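Local atomic coordinates of cellulose 1,4-beta-cellobiosidase (Thermobifida fusca, PDB entry 4JJJ), a protein that probably cleaves cellulose to release cellobiose, through the glycoside hydrolase family 48 catalytic domain that makes up this piece of a longer protein. Residues 199-204 and 211-216; 426-429 and 433-436; 566-571 and 576-581. The protein carries 1 engineered substitution. One frame throughout, in Å; residues are numbered along the deposited sequence.

Contact 1: 199-204 and 211-216; sequences GPNGYL and QNYAKQ
The backbones come nearest at Asn201 and Tyr213, whose CA atoms are 6.3 Å apart, and no hydrogen bond crosses between the two loops. Segment 199-204 is curled by two overlapping turns, a type I turn from Gly199 to Gly202 and a type II' turn from Asn201 to Leu204, which bring Asn201 and Leu204 round to the same tyrosine. The Asn201 and Tyr213 side chains cross at about a right angle, yet the amide plane is turned only 34° from the ring, and Asn201 ND2 sits 3.5 Å from Tyr213 CD2. That nitrogen bonds not to the ring but to Asp205 OD2. Leu204 CB approaches the ring at Tyr213 CD1, 3.9 Å away. The tyrosine hydroxyl is tied to Thr208 O and Asp210 N. Leu204 reaches on toward Gln216: its CD1, anti to CA (chi2 178°), comes close to Ala214 O, 3.2 Å, and lies 3.4 Å from Gln216 NE2, while CD2 rests against Gln216 CD and CG. Gln216 NE2 itself donates to Ala214 O over 2.9 Å in a nearly straight bond, with the oxygen close to the amide plane. Leu204 therefore lies against an extended glutamine whose side chain is about 4 Å from a bound beta-D-glucopyranose, making this a loop-on-loop contact that borders the glycan-binding region of the GH48 domain.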
ATOM      1  N   GLY A 199      26.257   8.372   6.968  1.00 11.46           N
ATOM      2  CA  GLY A 199      27.532   9.075   6.670  1.00 11.46           C
ATOM      3  C   GLY A 199      27.469  10.458   7.241  1.00 10.65           C
ATOM      4  O   GLY A 199      26.646  10.821   8.055  1.00 10.76           O
ATOM      5  N   PRO A 200      28.325  11.357   6.779  1.00 11.57           N
ATOM      6  CA  PRO A 200      28.378  12.656   7.330  1.00 12.16           C
ATOM      7  C   PRO A 200      27.163  13.523   7.110  1.00 11.93           C
ATOM      8  O   PRO A 200      26.887  14.433   7.890  1.00 14.35           O
ATOM      9  CB  PRO A 200      29.599  13.289   6.661  1.00 13.06           C
ATOM     10  CG  PRO A 200      29.909  12.453   5.581  1.00 14.87           C
ATOM     11  CD  PRO A 200      29.298  11.113   5.715  1.00 12.70           C
ATOM     12  N   ASN A 201      26.436  13.254   6.024  1.00 11.34           N
ATOM     13  CA  ASN A 201      25.174  13.872   5.762  1.00 10.71           C
ATOM     14  C   ASN A 201      24.020  12.855   5.983  1.00  9.69           C
ATOM     15  O   ASN A 201      23.036  12.853   5.259  1.00 11.30           O
ATOM     16  CB  ASN A 201      25.144  14.302   4.341  1.00 11.74           C
ATOM     17  CG  ASN A 201      26.281  15.329   4.026  1.00 12.52           C
ATOM     18  OD1 ASN A 201      26.376  16.344   4.776  1.00 12.86           O
ATOM     19  ND2 ASN A 201      27.061  15.113   3.007  1.00 15.60           N
ATOM     20  N   GLY A 202      24.208  12.031   6.978  1.00  9.33           N
ATOM     21  CA  GLY A 202      23.194  10.970   7.304  1.00  9.54           C
ATOM     22  C   GLY A 202      23.138  10.044   6.105  1.00  9.26           C
ATOM     23  O   GLY A 202      24.122   9.509   5.508  1.00 10.14           O
ATOM     24  N   TYR A 203      21.890   9.798   5.649  1.00  9.29           N
ATOM     25  CA  TYR A 203      21.702   8.975   4.495  1.00  8.86           C
ATOM     26  C   TYR A 203      21.325   9.797   3.246  1.00  8.69           C
ATOM     27  O   TYR A 203      21.130   9.250   2.192  1.00  7.72           O
ATOM     28  CB  TYR A 203      20.543   7.982   4.760  1.00  8.59           C
ATOM     29  CG  TYR A 203      20.895   6.920   5.826  1.00  7.67           C
ATOM     30  CD1 TYR A 203      20.908   7.258   7.168  1.00  7.73           C
ATOM     31  CD2 TYR A 203      21.156   5.589   5.444  1.00  7.99           C
ATOM     32  CE1 TYR A 203      21.216   6.313   8.104  1.00  8.59           C
ATOM     33  CE2 TYR A 203      21.482   4.631   6.377  1.00  8.47           C
ATOM     34  CZ  TYR A 203      21.487   5.011   7.717  1.00  7.91           C
ATOM     35  OH  TYR A 203      21.751   4.043   8.722  1.00  9.63           O
ATOM     36  N   LEU A 204      21.270  11.150   3.396  1.00 10.32           N
ATOM     37  CA  LEU A 204      20.572  11.956   2.401  1.00 10.35           C
ATOM     38  C   LEU A 204      21.279  11.853   1.042  1.00 10.43           C
ATOM     39  O   LEU A 204      20.599  11.832  -0.042  1.00  9.81           O
ATOM     40  CB  LEU A 204      20.536  13.405   2.816  1.00 11.25           C
ATOM     41  CG  LEU A 204      19.864  13.712   4.087  1.00 11.60           C
ATOM     42  CD1 LEU A 204      19.946  15.184   4.410  1.00 12.89           C
ATOM     43  CD2 LEU A 204      18.382  13.231   4.041  1.00 11.70           C
ATOM     44  N   GLN A 211      24.103  20.458  -3.484  1.00 24.59           N
ATOM     45  CA  GLN A 211      25.369  21.081  -3.139  1.00 29.65           C
ATOM     46  C   GLN A 211      25.513  21.247  -1.633  1.00 26.35           C
ATOM     47  O   GLN A 211      26.607  21.333  -1.129  1.00 30.09           O
ATOM     48  CB  GLN A 211      25.581  22.416  -3.878  1.00 37.14           C
ATOM     49  CG  GLN A 211      27.013  22.473  -4.435  1.00 47.38           C
ATOM     50  CD  GLN A 211      27.505  23.894  -4.704  1.00 60.90           C
ATOM     51  OE1 GLN A 211      27.644  24.704  -3.778  1.00 64.52           O
ATOM     52  NE2 GLN A 211      27.783  24.203  -5.977  1.00 68.31           N
ATOM     53  N   ASN A 212      24.376  21.328  -0.945  0.50 24.29           N
ATOM     54  CA  ASN A 212      24.324  21.528   0.495  0.50 23.07           C
ATOM     55  C   ASN A 212      23.431  20.400   1.046  0.50 21.20           C
ATOM     56  O   ASN A 212      22.505  19.988   0.279  0.50 18.00           O
ATOM     57  CB  ASN A 212      23.652  22.880   0.808  0.50 24.56           C
ATOM     58  CG  ASN A 212      24.469  24.087   0.351  0.50 26.16           C
ATOM     59  OD1 ASN A 212      25.602  24.304   0.792  0.50 25.20           O
ATOM     60  ND2 ASN A 212      23.879  24.886  -0.530  0.50 27.57           N
ATOM     61  N   TYR A 213      23.710  19.856   2.252  1.00 18.04           N
ATOM     62  CA  TYR A 213      22.745  18.918   2.908  1.00 15.18           C
ATOM     63  C   TYR A 213      22.316  19.443   4.254  1.00 15.43           C
ATOM     64  O   TYR A 213      23.102  19.900   5.106  1.00 16.51           O
ATOM     65  CB  TYR A 213      23.290  17.463   3.051  1.00 13.88           C
ATOM     66  CG  TYR A 213      23.495  16.849   1.716  1.00 12.73           C
ATOM     67  CD1 TYR A 213      22.420  16.275   1.014  1.00 13.39           C
ATOM     68  CD2 TYR A 213      24.686  16.857   1.092  1.00 11.61           C
ATOM     69  CE1 TYR A 213      22.579  15.735  -0.254  1.00 13.11           C
ATOM     70  CE2 TYR A 213      24.882  16.346  -0.198  1.00 14.21           C
ATOM     71  CZ  TYR A 213      23.806  15.732  -0.870  1.00 13.00           C
ATOM     72  OH  TYR A 213      23.963  15.187  -2.099  1.00 14.90           O
ATOM     73  N   ALA A 214      21.019  19.417   4.507  1.00 15.40           N
ATOM     74  CA  ALA A 214      20.537  19.894   5.747  1.00 14.84           C
ATOM     75  C   ALA A 214      19.789  18.771   6.487  1.00 13.13           C
ATOM     76  O   ALA A 214      19.149  17.953   5.826  1.00 12.39           O
ATOM     77  CB  ALA A 214      19.582  21.089   5.515  1.00 16.55           C
ATOM     78  N   LYS A 215      19.833  18.816   7.801  1.00 11.72           N
ATOM     79  CA  LYS A 215      19.016  17.875   8.626  1.00 10.53           C
ATOM     80  C   LYS A 215      17.552  18.115   8.275  1.00 10.81           C
ATOM     81  O   LYS A 215      17.139  19.285   8.109  1.00 11.37           O
ATOM     82  CB  LYS A 215      19.269  18.151  10.089  1.00 11.95           C
ATOM     83  CG  LYS A 215      20.720  17.885  10.465  1.00 13.98           C
ATOM     84  CD  LYS A 215      20.965  18.178  11.895  1.00 15.85           C
ATOM     85  CE  LYS A 215      22.433  17.912  12.290  1.00 18.12           C
ATOM     86  NZ  LYS A 215      22.594  18.126  13.757  1.00 23.39           N
ATOM     87  N   GLN A 216      16.753  17.034   8.158  1.00 10.17           N
ATOM     88  CA  GLN A 216      15.376  17.176   7.586  1.00  9.95           C
ATOM     89  C   GLN A 216      14.587  15.905   7.872  1.00  9.28           C
ATOM     90  O   GLN A 216      15.134  14.849   8.299  1.00  9.98           O
ATOM     91  CB  GLN A 216      15.521  17.323   6.076  1.00 10.57           C
ATOM     92  CG  GLN A 216      16.149  16.118   5.389  1.00 11.08           C
ATOM     93  CD  GLN A 216      16.354  16.401   3.931  1.00 12.84           C
ATOM     94  OE1 GLN A 216      15.598  15.931   3.057  1.00 14.50           O
ATOM     95  NE2 GLN A 216      17.356  17.190   3.620  1.00 14.67           N
TER

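Contact 2: 426-429 and 433-436; sequences AQLY and GDAR
Gly433 and Tyr429 share the one hydrogen bond between the segments, Gly433 N donating to Tyr429 O over 2.7 Å. It is bent, 141° at the hydrogen, and closes the end of helix 416-432. Gly433, with its positive phi, is the first residue to leave the helical path, and two residues later helix 435-450 begins.

Van der Waals contacts flank this turn. Leu428, its CG anti to the backbone N (chi1 177°), extends across the bend and rests CD2 3.9 Å from Asp434 CB, while Phe356 of helix 348-365 touches both Leu428 and Asp434. Tyr429 CD1 lies 3.8 Å from Gly433 C, the ring set obliquely to it, and the tyrosine side chain also touches Glu438 and Leu441 of the second helix. It is about 5 Å from a calcium ion bound by Glu438 and Asp442.

Polar and charged contacts gather at Asp434, the N-cap of helix 435-450. Its OD1 takes the backbone N-H of Ala437 and, weakly, that of Arg436. Arg436 also folds back to grip the same carboxylate side-on, Arg436 NE donating to Asp434 OD1 at 3.1 Å and Arg436 NH2 to Asp434 OD2 at 2.8 Å. Both bonds are almost straight, lie in the guanidinium plane and use syn lone pairs, so the carboxylate is held at the guanidinium edge. Arg436 in turn makes a cation-pi contact with Phe356.

Taken together, OD1 serves the helix start and the arginine at once, while OD2 is fixed by the second arm of the salt bridge. With the arginine charge and the N-terminal end of the helix so near, Asp434 is likely to stay ionised, and its charge would probably favour the positive end of the helix dipole.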
ATOM      1  N   ALA A 426     -16.850  -5.109  -5.676  1.00  4.72           N
ATOM      2  CA  ALA A 426     -17.957  -5.916  -5.257  1.00  4.92           C
ATOM      3  C   ALA A 426     -18.707  -5.296  -4.126  1.00  5.49           C
ATOM      4  O   ALA A 426     -19.967  -5.451  -4.047  1.00  4.96           O
ATOM      5  CB  ALA A 426     -17.474  -7.335  -4.937  1.00  5.51           C
ATOM      6  N   GLN A 427     -17.990  -4.685  -3.181  1.00  5.68           N
ATOM      7  CA  GLN A 427     -18.665  -4.046  -2.067  1.00  6.17           C
ATOM      8  C   GLN A 427     -19.562  -2.867  -2.599  1.00  5.93           C
ATOM      9  O   GLN A 427     -20.701  -2.738  -2.163  1.00  6.77           O
ATOM     10  CB  GLN A 427     -17.735  -3.501  -1.046  1.00  6.87           C
ATOM     11  CG  GLN A 427     -17.092  -4.549  -0.131  1.00  7.11           C
ATOM     12  CD  GLN A 427     -16.349  -3.890   1.039  1.00  7.73           C
ATOM     13  OE1 GLN A 427     -16.164  -2.704   1.163  1.00  7.68           O
ATOM     14  NE2 GLN A 427     -15.877  -4.748   1.877  1.00 12.52           N
ATOM     15  N   LEU A 428     -19.043  -2.063  -3.502  1.00  6.05           N
ATOM     16  CA  LEU A 428     -19.864  -1.020  -4.113  1.00  6.07           C
ATOM     17  C   LEU A 428     -21.104  -1.600  -4.737  1.00  6.43           C
ATOM     18  O   LEU A 428     -22.237  -1.061  -4.558  1.00  6.20           O
ATOM     19  CB  LEU A 428     -19.031  -0.238  -5.123  1.00  6.18           C
ATOM     20  CG  LEU A 428     -19.795   0.812  -5.871  1.00  6.26           C
ATOM     21  CD1 LEU A 428     -20.163   1.952  -4.865  1.00  6.99           C
ATOM     22  CD2 LEU A 428     -18.942   1.353  -7.032  1.00  6.35           C
ATOM     23  N   TYR A 429     -20.915  -2.643  -5.546  1.00  6.22           N
ATOM     24  CA  TYR A 429     -22.015  -3.307  -6.219  1.00  6.26           C
ATOM     25  C   TYR A 429     -23.059  -3.815  -5.212  1.00  6.35           C
ATOM     26  O   TYR A 429     -24.232  -3.561  -5.344  1.00  7.22           O
ATOM     27  CB  TYR A 429     -21.459  -4.471  -7.057  1.00  6.96           C
ATOM     28  CG  TYR A 429     -22.472  -5.260  -7.785  1.00  7.18           C
ATOM     29  CD1 TYR A 429     -23.412  -4.677  -8.630  1.00  8.11           C
ATOM     30  CD2 TYR A 429     -22.531  -6.598  -7.580  1.00  8.17           C
ATOM     31  CE1 TYR A 429     -24.365  -5.455  -9.240  1.00  9.27           C
ATOM     32  CE2 TYR A 429     -23.480  -7.407  -8.193  1.00 10.35           C
ATOM     33  CZ  TYR A 429     -24.399  -6.826  -9.022  1.00 10.40           C
ATOM     34  OH  TYR A 429     -25.323  -7.669  -9.710  1.00 11.21           O
ATOM     35  N   GLY A 433     -25.688  -1.409  -6.219  1.00  6.89           N
ATOM     36  CA  GLY A 433     -25.978  -1.998  -7.459  1.00  7.05           C
ATOM     37  C   GLY A 433     -25.285  -1.376  -8.681  1.00  6.64           C
ATOM     38  O   GLY A 433     -25.644  -1.722  -9.860  1.00  8.34           O
ATOM     39  N   ASP A 434     -24.294  -0.521  -8.477  1.00  6.55           N
ATOM     40  CA  ASP A 434     -23.635   0.287  -9.510  1.00  6.11           C
ATOM     41  C   ASP A 434     -23.412  -0.561 -10.787  1.00  5.68           C
ATOM     42  O   ASP A 434     -22.633  -1.529 -10.769  1.00  5.97           O
ATOM     43  CB  ASP A 434     -22.310   0.859  -8.995  1.00  5.79           C
ATOM     44  CG  ASP A 434     -21.745   1.913  -9.907  1.00  6.50           C
ATOM     45  OD1 ASP A 434     -21.367   1.573 -11.056  1.00  7.59           O
ATOM     46  OD2 ASP A 434     -21.672   3.071  -9.413  1.00  7.26           O
ATOM     47  N   ALA A 435     -24.070  -0.181 -11.855  1.00  5.69           N
ATOM     48  CA  ALA A 435     -24.008  -0.945 -13.130  1.00  5.09           C
ATOM     49  C   ALA A 435     -22.585  -1.019 -13.694  1.00  5.13           C
ATOM     50  O   ALA A 435     -22.289  -1.950 -14.437  1.00  5.83           O
ATOM     51  CB  ALA A 435     -24.927  -0.327 -14.154  1.00  5.65           C
ATOM     52  N   ARG A 436     -21.793  -0.017 -13.438  1.00  5.44           N
ATOM     53  CA  ARG A 436     -20.407   0.051 -13.909  1.00  5.18           C
ATOM     54  C   ARG A 436     -19.619  -1.027 -13.178  1.00  5.55           C
ATOM     55  O   ARG A 436     -18.834  -1.817 -13.799  1.00  6.51           O
ATOM     56  CB  ARG A 436     -19.747   1.413 -13.717  1.00  5.09           C
ATOM     57  CG  ARG A 436     -20.563   2.545 -14.431  1.00  4.87           C
ATOM     58  CD  ARG A 436     -20.156   3.927 -13.946  1.00  5.59           C
ATOM     59  NE  ARG A 436     -20.540   4.150 -12.579  1.00  5.63           N
ATOM     60  CZ  ARG A 436     -20.462   5.324 -11.934  1.00  5.55           C
ATOM     61  NH1 ARG A 436     -19.961   6.355 -12.584  1.00  6.23           N
ATOM     62  NH2 ARG A 436     -20.759   5.419 -10.636  1.00  5.34           N
TER

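Contact 3: 566-571 and 576-581; sequences PGWSGT and DRIEPG
The Trp568 indole has Ile578 O at its edge, in the ring plane and 3.6 Å from Trp568 CE3, while the Ile578 side chain comes in obliquely, CG2 3.5 Å from Trp568 CZ3. The two side chains run side by side at a short antiparallel beta hairpin, Ile578 from strand 577-578 and Trp568 from just before strand 570-571. Gly570 and Ile578 are its hydrogen-bonded pair: Ile578 N donates to Gly570 O at 2.8 Å, and Gly570 N returns a more bent bond to Ile578 O at 3.1 Å. A CB on Gly570 would run into Trp568 CZ3, so the glycine is what lets the indole lie this close to the strand. Ile578 CG1, anti to the carbonyl carbon (chi1 -48°), and the extended chain beyond it carry CD1 to 3.7 Å from Thr571 C. Cutting Ile578 back to an alanine would probably open a gap beside the indole and against Tyr203, setting Trp568 freer to shift although Asp205 still holds its NE1. Thr571 and Arg577 point to the face away from Ile578; Arg577 NH2 also meets Glu579 OE1 through charge alone. At this non-hydrogen-bonded pair the strands close up further, and Thr571 CA makes a CA-H...O contact of 3.1 Å with Asp576 O.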
ATOM      1  N   PRO A 566      30.344   4.834  -5.241  1.00 14.50           N
ATOM      2  CA  PRO A 566      31.814   4.717  -5.027  1.00 15.80           C
ATOM      3  C   PRO A 566      32.185   5.864  -4.130  1.00 14.58           C
ATOM      4  O   PRO A 566      31.644   6.985  -4.222  1.00 17.63           O
ATOM      5  CB  PRO A 566      32.373   4.982  -6.388  1.00 16.44           C
ATOM      6  CG  PRO A 566      31.327   4.588  -7.356  1.00 18.64           C
ATOM      7  CD  PRO A 566      29.990   4.887  -6.668  1.00 17.49           C
ATOM      8  N   GLY A 567      33.056   5.581  -3.196  1.00 17.99           N
ATOM      9  CA  GLY A 567      33.484   6.625  -2.276  1.00 16.93           C
ATOM     10  C   GLY A 567      32.590   6.915  -1.097  1.00 18.29           C
ATOM     11  O   GLY A 567      32.981   7.630  -0.150  1.00 19.24           O
ATOM     12  N   TRP A 568      31.378   6.325  -1.099  1.00 13.86           N
ATOM     13  CA  TRP A 568      30.454   6.578   0.000  1.00 14.15           C
ATOM     14  C   TRP A 568      30.711   5.625   1.115  1.00 13.50           C
ATOM     15  O   TRP A 568      30.891   4.451   0.883  1.00 15.11           O
ATOM     16  CB  TRP A 568      28.976   6.390  -0.434  1.00 13.07           C
ATOM     17  CG  TRP A 568      28.000   7.118   0.384  1.00 12.29           C
ATOM     18  CD1 TRP A 568      27.468   8.334   0.149  1.00 13.31           C
ATOM     19  CD2 TRP A 568      27.366   6.636   1.547  1.00 11.38           C
ATOM     20  NE1 TRP A 568      26.582   8.697   1.129  1.00 13.14           N
ATOM     21  CE2 TRP A 568      26.531   7.666   2.030  1.00 11.64           C
ATOM     22  CE3 TRP A 568      27.514   5.453   2.310  1.00 12.71           C
ATOM     23  CZ2 TRP A 568      25.772   7.516   3.169  1.00 12.74           C
ATOM     24  CZ3 TRP A 568      26.784   5.366   3.481  1.00 11.54           C
ATOM     25  CH2 TRP A 568      25.920   6.378   3.860  1.00 12.02           C
ATOM     26  N   SER A 569      30.669   6.142   2.311  1.00 13.19           N
ATOM     27  CA  SER A 569      30.911   5.281   3.458  1.00 15.68           C
ATOM     28  C   SER A 569      30.080   5.774   4.644  1.00 13.98           C
ATOM     29  O   SER A 569      29.962   6.999   4.946  1.00 15.27           O
ATOM     30  CB  SER A 569      32.426   5.309   3.743  1.00 17.07           C
ATOM     31  OG  SER A 569      32.699   4.465   4.822  1.00 24.24           O
ATOM     32  N   GLY A 570      29.534   4.836   5.418  1.00 12.43           N
ATOM     33  CA  GLY A 570      28.742   5.157   6.549  1.00 12.52           C
ATOM     34  C   GLY A 570      28.460   3.896   7.345  1.00 11.12           C
ATOM     35  O   GLY A 570      28.830   2.782   6.904  1.00 12.36           O
ATOM     36  N   THR A 571      27.784   4.050   8.457  1.00 10.78           N
ATOM     37  CA  THR A 571      27.406   2.858   9.233  1.00 10.48           C
ATOM     38  C   THR A 571      25.895   2.944   9.599  1.00 10.16           C
ATOM     39  O   THR A 571      25.366   4.020   9.873  1.00 11.13           O
ATOM     40  CB  THR A 571      28.222   2.728  10.525  1.00 12.43           C
ATOM     41  OG1 THR A 571      28.121   3.938  11.271  1.00 13.84           O
ATOM     42  CG2 THR A 571      29.629   2.402  10.166  1.00 14.87           C
ATOM     43  N   ASP A 576      26.934  -1.714  11.206  1.00  9.40           N
ATOM     44  CA  ASP A 576      27.114  -2.369   9.959  1.00  9.64           C
ATOM     45  C   ASP A 576      27.628  -1.339   8.906  1.00  9.74           C
ATOM     46  O   ASP A 576      27.116  -0.193   8.760  1.00 10.52           O
ATOM     47  CB  ASP A 576      25.780  -2.973   9.399  1.00  9.86           C
ATOM     48  CG  ASP A 576      25.285  -4.167  10.177  1.00 10.38           C
ATOM     49  OD1 ASP A 576      26.115  -4.878  10.906  1.00 11.96           O
ATOM     50  OD2 ASP A 576      24.078  -4.506  10.017  1.00  9.79           O
ATOM     51  N   ARG A 577      28.670  -1.747   8.183  1.00 11.99           N
ATOM     52  CA  ARG A 577      29.278  -0.892   7.170  1.00 14.34           C
ATOM     53  C   ARG A 577      28.490  -0.767   5.895  1.00 12.01           C
ATOM     54  O   ARG A 577      28.217  -1.739   5.218  1.00 11.89           O
ATOM     55  CB  ARG A 577      30.706  -1.412   6.862  1.00 18.35           C
ATOM     56  CG  ARG A 577      31.592  -1.296   8.098  1.00 26.71           C
ATOM     57  CD  ARG A 577      32.877  -2.118   8.096  1.00 36.75           C
ATOM     58  NE  ARG A 577      33.830  -1.814   7.016  1.00 44.01           N
ATOM     59  CZ  ARG A 577      34.542  -0.690   6.889  1.00 52.83           C
ATOM     60  NH1 ARG A 577      34.405   0.329   7.746  1.00 56.91           N
ATOM     61  NH2 ARG A 577      35.374  -0.571   5.852  1.00 53.81           N
ATOM     62  N   ILE A 578      28.069   0.467   5.587  1.00 10.73           N
ATOM     63  CA  ILE A 578      27.454   0.793   4.274  1.00 10.74           C
ATOM     64  C   ILE A 578      28.566   1.303   3.353  1.00 12.45           C
ATOM     65  O   ILE A 578      29.017   2.419   3.496  1.00 13.34           O
ATOM     66  CB  ILE A 578      26.422   1.868   4.429  1.00 11.57           C
ATOM     67  CG1 ILE A 578      25.427   1.581   5.617  1.00 10.95           C
ATOM     68  CG2 ILE A 578      25.628   2.053   3.134  1.00 11.76           C
ATOM     69  CD1 ILE A 578      24.696   2.757   6.156  1.00 11.59           C
ATOM     70  N   GLU A 579      28.935   0.460   2.424  1.00 11.93           N
ATOM     71  CA  GLU A 579      29.987   0.730   1.474  1.00 13.02           C
ATOM     72  C   GLU A 579      29.793  -0.155   0.255  1.00 12.59           C
ATOM     73  O   GLU A 579      29.123  -1.234   0.259  1.00 12.23           O
ATOM     74  CB  GLU A 579      31.370   0.454   2.048  1.00 15.39           C
ATOM     75  CG  GLU A 579      31.433  -0.808   2.765  1.00 19.20           C
ATOM     76  CD  GLU A 579      32.794  -1.152   3.388  1.00 23.81           C
ATOM     77  OE1 GLU A 579      33.607  -0.207   3.620  1.00 27.20           O
ATOM     78  OE2 GLU A 579      32.962  -2.401   3.519  1.00 27.00           O
ATOM     79  N   PRO A 580      30.416   0.226  -0.848  1.00 11.67           N
ATOM     80  CA  PRO A 580      30.434  -0.687  -1.979  1.00 12.22           C
ATOM     81  C   PRO A 580      30.867  -2.062  -1.673  1.00 11.36           C
ATOM     82  O   PRO A 580      31.826  -2.209  -0.914  1.00 11.95           O
ATOM     83  CB  PRO A 580      31.361   0.026  -3.003  1.00 12.86           C
ATOM     84  CG  PRO A 580      31.221   1.410  -2.589  1.00 13.02           C
ATOM     85  CD  PRO A 580      31.140   1.487  -1.155  1.00 13.04           C
ATOM     86  N   GLY A 581      30.102  -3.059  -2.161  1.00 11.70           N
ATOM     87  CA  GLY A 581      30.284  -4.450  -1.862  1.00 12.81           C
ATOM     88  C   GLY A 581      29.437  -5.011  -0.674  1.00 11.83           C
ATOM     89  O   GLY A 581      29.427  -6.173  -0.436  1.00 12.94           O
TER

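Contacts 1 and 3 are neighbours, their centres 15 Å apart. The Trp568 indole of contact 3 packs on the turns of contact 1, Trp568 CZ2 lying 3.5 Å from Gly202 O, and Tyr203 CE2 meets Ile578 CD1 at 3.7 Å. Asp205 links them further, one oxygen binding Asn201 and the other Trp568. Toward the sugar, contact 1 is the closer: the Gln216 side chain is about 4 Å from a bound glucose unit, whereas the Trp568 side chain is about 13 Å from one. Contact 2, a helix-to-helix turn of the (alpha/alpha)6 domain, lies across the chain's centre, about 49 Å and 53 Å from contacts 1 and 3 between centres.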